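Local coordinates for tryptophan halogenase (PDB 2PYX), which is probably a flavin-dependent halogenase that binds FAD and halogenates tryptophan or a related aromatic substrate, at residues I21-L26 / E183-K188. Numbering follows the deposited sequence.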
loop_
_atom_site.group_PDB
_atom_site.type_symbol
_atom_site.label_atom_id
_atom_site.label_comp_id
_atom_site.label_asym_id
_atom_site.label_seq_id
_atom_site.Cartn_x
_atom_site.Cartn_y
_atom_site.Cartn_z
ATOM N N ILE A 21 7.261 11.262 -5.265
ATOM C CA ILE A 21 6.461 10.516 -6.245
ATOM C C ILE A 21 5.538 11.478 -6.991
ATOM O O ILE A 21 5.345 11.366 -8.208
ATOM C CB ILE A 21 5.675 9.372 -5.587
ATOM C CG1 ILE A 21 6.640 8.227 -5.240
ATOM C CG2 ILE A 21 4.533 8.864 -6.499
ATOM C CD1 ILE A 21 6.028 7.164 -4.329
ATOM N N THR A 22 4.959 12.426 -6.252
ATOM C CA THR A 22 4.092 13.418 -6.878
ATOM C C THR A 22 4.870 14.214 -7.927
ATOM O O THR A 22 4.418 14.424 -9.035
ATOM C CB THR A 22 3.448 14.358 -5.833
ATOM O OG1 THR A 22 2.697 13.566 -4.894
ATOM C CG2 THR A 22 2.535 15.372 -6.492
ATOM N N ALA A 23 6.029 14.744 -7.540
ATOM C CA ALA A 23 6.833 15.537 -8.466
ATOM C C ALA A 23 7.153 14.761 -9.733
ATOM O O ALA A 23 7.018 15.263 -10.845
ATOM C CB ALA A 23 8.116 15.970 -7.781
ATOM N N GLY A 24 7.566 13.509 -9.565
ATOM C CA GLY A 24 7.966 12.691 -10.700
ATOM C C GLY A 24 6.836 12.360 -11.638
ATOM O O GLY A 24 6.959 12.431 -12.869
ATOM N N LEU A 25 5.699 11.974 -11.052
ATOM C CA LEU A 25 4.538 11.630 -11.876
ATOM C C LEU A 25 4.007 12.863 -12.645
ATOM O O LEU A 25 3.657 12.770 -13.803
ATOM C CB LEU A 25 3.445 10.955 -11.060
ATOM C CG LEU A 25 3.773 9.527 -10.631
ATOM C CD1 LEU A 25 2.670 9.066 -9.677
ATOM C CD2 LEU A 25 3.905 8.586 -11.816
ATOM N N LEU A 26 3.953 14.012 -11.980
ATOM C CA LEU A 26 3.525 15.231 -12.658
ATOM C C LEU A 26 4.482 15.609 -13.803
ATOM O O LEU A 26 4.032 15.894 -14.903
ATOM C CB LEU A 26 3.458 16.417 -11.681
ATOM C CG LEU A 26 2.265 16.378 -10.728
ATOM C CD1 LEU A 26 2.418 17.498 -9.699
ATOM C CD2 LEU A 26 0.939 16.505 -11.445
ATOM N N GLU A 183 17.104 12.747 -6.622
ATOM C CA GLU A 183 18.145 12.799 -7.661
ATOM C C GLU A 183 17.534 12.749 -9.055
ATOM O O GLU A 183 17.820 13.583 -9.895
ATOM C CB GLU A 183 19.155 11.645 -7.472
ATOM C CG GLU A 183 19.927 11.738 -6.177
ATOM C CD GLU A 183 20.542 10.428 -5.662
ATOM O OE1 GLU A 183 20.322 9.324 -6.249
ATOM O OE2 GLU A 183 21.232 10.524 -4.604
ATOM N N HIS A 184 16.656 11.786 -9.293
ATOM C CA HIS A 184 16.058 11.670 -10.599
ATOM C C HIS A 184 15.221 12.889 -10.958
ATOM O O HIS A 184 15.312 13.428 -12.063
ATOM C CB HIS A 184 15.219 10.429 -10.632
ATOM C CG HIS A 184 14.568 10.183 -11.946
ATOM N ND1 HIS A 184 15.218 9.557 -12.994
ATOM C CD2 HIS A 184 13.322 10.471 -12.386
ATOM C CE1 HIS A 184 14.387 9.468 -14.020
ATOM N NE2 HIS A 184 13.233 10.021 -13.681
ATOM N N CYS A 185 14.383 13.337 -10.034
ATOM C CA CYS A 185 13.458 14.413 -10.369
ATOM C C CYS A 185 14.132 15.751 -10.617
ATOM O O CYS A 185 13.723 16.524 -11.469
ATOM C CB CYS A 185 12.425 14.620 -9.276
ATOM S SG CYS A 185 11.210 13.249 -9.192
ATOM N N THR A 186 15.180 16.033 -9.834
ATOM C CA THR A 186 15.884 17.302 -9.965
ATOM C C THR A 186 16.867 17.300 -11.130
ATOM O O THR A 186 17.004 18.315 -11.837
ATOM C CB THR A 186 16.603 17.711 -8.661
ATOM O OG1 THR A 186 17.585 16.747 -8.327
ATOM C CG2 THR A 186 15.615 17.836 -7.515
ATOM N N GLN A 187 17.520 16.159 -11.358
ATOM C CA GLN A 187 18.589 16.102 -12.387
ATOM C C GLN A 187 18.113 15.692 -13.774
ATOM O O GLN A 187 18.726 16.050 -14.773
ATOM C CB GLN A 187 19.735 15.198 -11.935
ATOM C CG GLN A 187 20.323 15.592 -10.541
ATOM C CD GLN A 187 20.690 17.089 -10.425
ATOM O OE1 GLN A 187 21.612 17.561 -11.109
ATOM N NE2 GLN A 187 19.954 17.844 -9.586
ATOM N N LYS A 188 16.985 14.988 -13.841
ATOM C CA LYS A 188 16.467 14.536 -15.104
ATOM C C LYS A 188 15.082 15.090 -15.448
ATOM O O LYS A 188 14.776 15.254 -16.638
ATOM C CB LYS A 188 16.453 13.027 -15.123
ATOM C CG LYS A 188 17.857 12.375 -14.983
ATOM C CD LYS A 188 17.710 10.868 -15.007
ATOM C CE LYS A 188 19.027 10.097 -15.080
ATOM N NZ LYS A 188 18.775 8.591 -15.236
#
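The thiol of Cys185 meets the backbone of Gly24 where helix 16-31 and helix 174-187 run side by side, and this single side chain carries nearly all of the contact. SG lies 3.6 Å from Gly24 CA and 3.7 Å from Gly24 N, against backbone that carries no side chain of its own. With chi1 at -71°, SG is anti to the carbonyl carbon of its own residue, which turns it toward the neighbouring helix. The CA atoms of Gly24 and Cys185 are just 5.8 Å apart, the sulfur lying directly against the main chain of the facing helix.

Apolar packing adds a looser second touch, the methyl of Ala23 standing 4.4 Å from Cys185 SG. No hydrogen bond links the two segments, and the buried interface is small.

Two polar side chains near the contact are bonded elsewhere: His184 NE2 to Ile73 O, and Thr22 OG1 to Ala18 O in the preceding turn. Other sides of helix 16-31 are occupied by helices 65-73 and 363-377, while Ala23 and Leu26 rest on strand 9-13.

Helix 174-187 thus flanks helix 16-31, which together with strand 9-13 is consistent with the strand-turn-helix unit of a Rossmann-type dinucleotide-binding fold, whose glycine-rich turn, including Gly15 and Gly16, is predicted to bind FAD.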